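Local atomic coordinates of thiamine-phosphate synthase (Pyrococcus furiosus, PDB entry 1XI3), a protein that probably condenses a thiazole phosphate with a pyrimidine pyrophosphate to form thiamine monophosphate, the joining step of thiamine biosynthesis. Residues A[27-32]-A[56-61]; A[135-140]-A[177-182]. One frame throughout, in Å; residues are numbered along the deposited sequence.

In the fold
Both contacts belong to one closed eight-stranded parallel barrel, on opposite sides of the chain's centre. Their centres are about 27 Å apart and they do not touch. Contact 1 joins two neighbouring outer helices, 28-37 and 52-68, and is partly buried. Contact 2 is buried. It sets the loop after strand 131-135 against the short helix 176-180. No hydrogen bond crosses either contact. Contact 1 mixes methyl packing with a carboxylate that is paired to an arginine. Contact 2 is wholly apolar, made by two valines and a phenylalanine. Its loop leads into Thr140, a predicted thiazole phosphate site; contact 1 lies beside Ile47 of the predicted pyrimidine site.

Contact 1: residues A[27-32]-A[56-61]; sequences PEVESV and YEIGKT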
# COMPACT_ATOMS: atom_id res chain seq x y z
N PRO A 27 0.74 16.53 13.99
CA PRO A 27 0.11 15.20 13.91
C PRO A 27 -1.23 15.28 13.20
O PRO A 27 -1.94 16.30 13.28
CB PRO A 27 -0.07 14.78 15.37
CG PRO A 27 0.75 15.76 16.18
CD PRO A 27 0.89 16.99 15.39
N GLU A 28 -1.62 14.19 12.57
CA GLU A 28 -2.73 14.23 11.62
C GLU A 28 -4.09 14.46 12.29
O GLU A 28 -4.87 15.31 11.86
CB GLU A 28 -2.78 12.94 10.82
CG GLU A 28 -1.67 12.76 9.78
CD GLU A 28 -0.54 11.86 10.19
OE1 GLU A 28 -0.56 11.33 11.32
OE2 GLU A 28 0.40 11.69 9.36
N VAL A 29 -4.36 13.69 13.36
CA VAL A 29 -5.71 13.72 13.93
C VAL A 29 -6.02 15.08 14.53
O VAL A 29 -7.10 15.65 14.27
CB VAL A 29 -5.95 12.57 14.92
CG1 VAL A 29 -7.34 12.69 15.54
CG2 VAL A 29 -5.82 11.22 14.19
N GLU A 30 -5.09 15.59 15.33
CA GLU A 30 -5.24 16.91 15.95
C GLU A 30 -5.39 18.01 14.93
O GLU A 30 -6.28 18.86 15.06
CB GLU A 30 -4.00 17.25 16.77
N SER A 31 -4.53 18.00 13.92
CA SER A 31 -4.49 19.08 12.92
C SER A 31 -5.70 19.03 11.97
O SER A 31 -6.27 20.07 11.60
CB SER A 31 -3.14 19.08 12.18
OG SER A 31 -3.03 17.97 11.35
N VAL A 32 -6.12 17.84 11.59
CA VAL A 32 -7.30 17.70 10.74
C VAL A 32 -8.57 18.20 11.45
O VAL A 32 -9.40 18.90 10.84
CB VAL A 32 -7.48 16.26 10.24
CG1 VAL A 32 -8.83 16.09 9.64
CG2 VAL A 32 -6.38 15.93 9.21
N TYR A 56 -4.01 2.66 8.48
CA TYR A 56 -5.37 2.23 8.60
C TYR A 56 -6.01 2.84 9.83
O TYR A 56 -7.11 3.39 9.75
CB TYR A 56 -5.43 0.71 8.67
CG TYR A 56 -6.77 0.17 9.10
CD1 TYR A 56 -6.96 -0.35 10.37
CD2 TYR A 56 -7.84 0.23 8.25
CE1 TYR A 56 -8.21 -0.78 10.77
CE2 TYR A 56 -9.11 -0.23 8.65
CZ TYR A 56 -9.25 -0.74 9.88
OH TYR A 56 -10.51 -1.17 10.24
N GLU A 57 -5.34 2.77 10.98
CA GLU A 57 -5.94 3.31 12.22
C GLU A 57 -6.19 4.82 12.15
O GLU A 57 -7.25 5.31 12.55
CB GLU A 57 -5.07 2.98 13.41
CG GLU A 57 -5.12 1.50 13.78
CD GLU A 57 -4.00 1.07 14.74
OE1 GLU A 57 -3.05 1.86 15.00
OE2 GLU A 57 -4.05 -0.10 15.21
N ILE A 58 -5.19 5.56 11.65
CA ILE A 58 -5.34 7.01 11.49
C ILE A 58 -6.43 7.31 10.43
O ILE A 58 -7.27 8.23 10.58
CB ILE A 58 -3.98 7.66 11.13
CG1 ILE A 58 -3.00 7.47 12.29
CG2 ILE A 58 -4.18 9.16 10.79
CD1 ILE A 58 -1.64 7.99 11.99
N GLY A 59 -6.42 6.53 9.37
CA GLY A 59 -7.40 6.72 8.31
C GLY A 59 -8.84 6.56 8.79
O GLY A 59 -9.75 7.27 8.36
N LYS A 60 -9.05 5.57 9.66
CA LYS A 60 -10.38 5.32 10.19
C LYS A 60 -10.83 6.56 10.98
O LYS A 60 -11.98 7.01 10.84
CB LYS A 60 -10.37 4.07 11.04
CG LYS A 60 -10.20 2.79 10.25
CD LYS A 60 -11.51 2.18 9.88
N THR A 61 -9.94 7.09 11.80
CA THR A 61 -10.27 8.29 12.59
C THR A 61 -10.57 9.50 11.69
O THR A 61 -11.54 10.20 11.88
CB THR A 61 -9.15 8.62 13.58
OG1 THR A 61 -8.99 7.51 14.48
CG2 THR A 61 -9.53 9.88 14.40
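Glu28 and Val29 meet Ile58 and Thr61 where two neighbouring outer helices of the TIM barrel pack side by side. The helices run nearly parallel, at 19°. Their axes come no closer than 10.5 Å, so side chains alone bridge the gap. On the inner side Glu28, which is buried, crosses Ile58 at about a right angle. Glu28 CB packs on Ile58 CG2 at 4.0 Å. The glutamate chain bends at chi2 (101°), and its OE1 lies 3.6 Å from Ile58 CD1. This carboxylate is buried but not without a partner: OE2 forms a salt bridge with Arg23. Glu28 also touches Ile47, a residue of the predicted pyrimidine pyrophosphate site, and Ile58 reaches Met45 of strand 42-45. The outer part is more open to solvent: Val29 and Thr61 are both partly exposed. No hydrogen bond crosses between the two segments. Val29 CG2 packs only loosely on Ile58 CG2, at 4.3 Å. Thr61 has its methyl anti to the backbone N and its hydroxyl beside that N (chi1 -60°), which presents carbon to the valine. Thr61 CG2 touches both methyls of Val29, CG1 at 3.7 Å and CG2 at 4.0 Å.

Contact 2: residues A[135-140]-A[177-182]; sequences GSVFPT and REVLKT
In Val179 CG1 is anti to the backbone N (chi1 174°), which sets CG2 anti to the carbonyl carbon and turns it to the loop. There CG2 meets both Val137 and Phe138. In Phe138, chi1 of -50° places the ring beside the backbone N and carries its far end to the helix. Phe138 CE1 lies 3.6 Å from Val179 CG2, and CZ of the same ring is 4.1 Å from that methyl. The methyl approaches the ring obliquely, and the ring and the valine side chain run alongside each other in opposite senses. Val137 and Val179 instead reach tip to tip, with Val137 CG1 at 4.2 Å from Val179 CG2. The ring touches both valines, for Val137 CG1 also packs over one face of it, 3.6 Å above the plane of Phe138 and offset toward the rim. No polar bond crosses this contact. On the helix side, Val179 O accepts from both the backbone N and the hydroxyl of Thr182, with Thr182 OG1 at 2.7 Å. The loop follows the sixth barrel strand and runs on to Thr140, a predicted thiazole phosphate residue. Phe138 also lies near Gly170 of that predicted site. Val137 and Val179 both rest on Ala167 of strand 165-168. Val137 further packs on Leu151 and Leu154, so the cluster sits between helix 150-160, helix 176-180 and the seventh barrel strand.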
# COMPACT_ATOMS: atom_id res chain seq x y z
N GLY A 135 0.31 21.25 -10.22
CA GLY A 135 1.32 22.03 -9.55
C GLY A 135 2.72 21.64 -10.03
O GLY A 135 2.84 20.91 -10.98
N SER A 136 3.76 22.08 -9.35
CA SER A 136 3.70 23.00 -8.24
C SER A 136 3.54 24.41 -8.80
O SER A 136 4.26 24.82 -9.70
CB SER A 136 4.98 22.91 -7.43
OG SER A 136 4.84 23.62 -6.22
N VAL A 137 2.57 25.16 -8.28
CA VAL A 137 2.39 26.53 -8.81
C VAL A 137 3.67 27.37 -8.55
O VAL A 137 4.21 28.06 -9.46
CB VAL A 137 1.17 27.22 -8.21
CG1 VAL A 137 0.97 28.60 -8.82
CG2 VAL A 137 -0.07 26.39 -8.44
N PHE A 138 4.12 27.31 -7.30
CA PHE A 138 5.32 27.98 -6.84
C PHE A 138 6.25 26.95 -6.18
O PHE A 138 5.84 25.84 -5.85
CB PHE A 138 4.96 29.06 -5.82
CG PHE A 138 3.88 30.00 -6.26
CD1 PHE A 138 2.61 29.92 -5.71
CD2 PHE A 138 4.14 30.99 -7.20
CE1 PHE A 138 1.62 30.81 -6.08
CE2 PHE A 138 3.13 31.87 -7.59
CZ PHE A 138 1.88 31.77 -7.03
N PRO A 139 7.54 27.29 -6.01
CA PRO A 139 8.45 26.33 -5.36
C PRO A 139 8.00 25.88 -3.97
O PRO A 139 7.46 26.70 -3.20
CB PRO A 139 9.77 27.13 -5.27
CG PRO A 139 9.68 28.15 -6.34
CD PRO A 139 8.22 28.54 -6.37
N THR A 140 8.21 24.60 -3.65
CA THR A 140 7.79 24.00 -2.36
C THR A 140 8.93 23.20 -1.73
O THR A 140 10.04 23.71 -1.58
CB THR A 140 6.62 23.02 -2.55
OG1 THR A 140 7.04 21.93 -3.38
CG2 THR A 140 5.48 23.68 -3.20
N ARG A 177 -5.32 34.52 -3.93
CA ARG A 177 -6.21 35.17 -4.93
C ARG A 177 -5.70 35.05 -6.35
O ARG A 177 -6.46 34.72 -7.24
CB ARG A 177 -6.44 36.67 -4.63
CG ARG A 177 -7.36 36.89 -3.49
CD ARG A 177 -7.88 38.34 -3.45
NE ARG A 177 -9.11 38.34 -2.67
CZ ARG A 177 -9.13 38.34 -1.35
NH1 ARG A 177 -8.00 38.34 -0.67
NH2 ARG A 177 -10.28 38.31 -0.69
N GLU A 178 -4.40 35.30 -6.57
CA GLU A 178 -3.88 35.21 -7.91
C GLU A 178 -4.02 33.78 -8.42
O GLU A 178 -4.32 33.57 -9.57
CB GLU A 178 -2.42 35.64 -7.97
CG GLU A 178 -1.98 36.00 -9.39
N VAL A 179 -3.79 32.80 -7.54
CA VAL A 179 -3.97 31.38 -7.94
C VAL A 179 -5.43 31.12 -8.33
O VAL A 179 -5.73 30.56 -9.40
CB VAL A 179 -3.50 30.41 -6.83
CG1 VAL A 179 -3.82 28.98 -7.18
CG2 VAL A 179 -1.98 30.55 -6.58
N LEU A 180 -6.34 31.55 -7.48
CA LEU A 180 -7.77 31.33 -7.70
C LEU A 180 -8.28 32.00 -9.00
O LEU A 180 -9.15 31.46 -9.71
CB LEU A 180 -8.53 31.81 -6.47
CG LEU A 180 -8.40 30.91 -5.24
CD1 LEU A 180 -8.69 31.62 -3.94
CD2 LEU A 180 -9.31 29.64 -5.39
N LYS A 181 -7.69 33.14 -9.36
CA LYS A 181 -8.07 33.82 -10.59
C LYS A 181 -7.62 33.11 -11.88
O LYS A 181 -8.00 33.50 -12.98
CB LYS A 181 -7.53 35.26 -10.56
CG LYS A 181 -8.26 36.17 -9.61
CD LYS A 181 -7.92 37.65 -9.88
CE LYS A 181 -7.05 38.24 -8.85
NZ LYS A 181 -6.77 39.73 -9.03
N THR A 182 -6.85 32.02 -11.77
CA THR A 182 -6.55 31.23 -12.97
C THR A 182 -7.75 30.40 -13.41
O THR A 182 -7.75 29.86 -14.49
CB THR A 182 -5.36 30.28 -12.78
OG1 THR A 182 -5.71 29.32 -11.78
CG2 THR A 182 -4.12 31.05 -12.35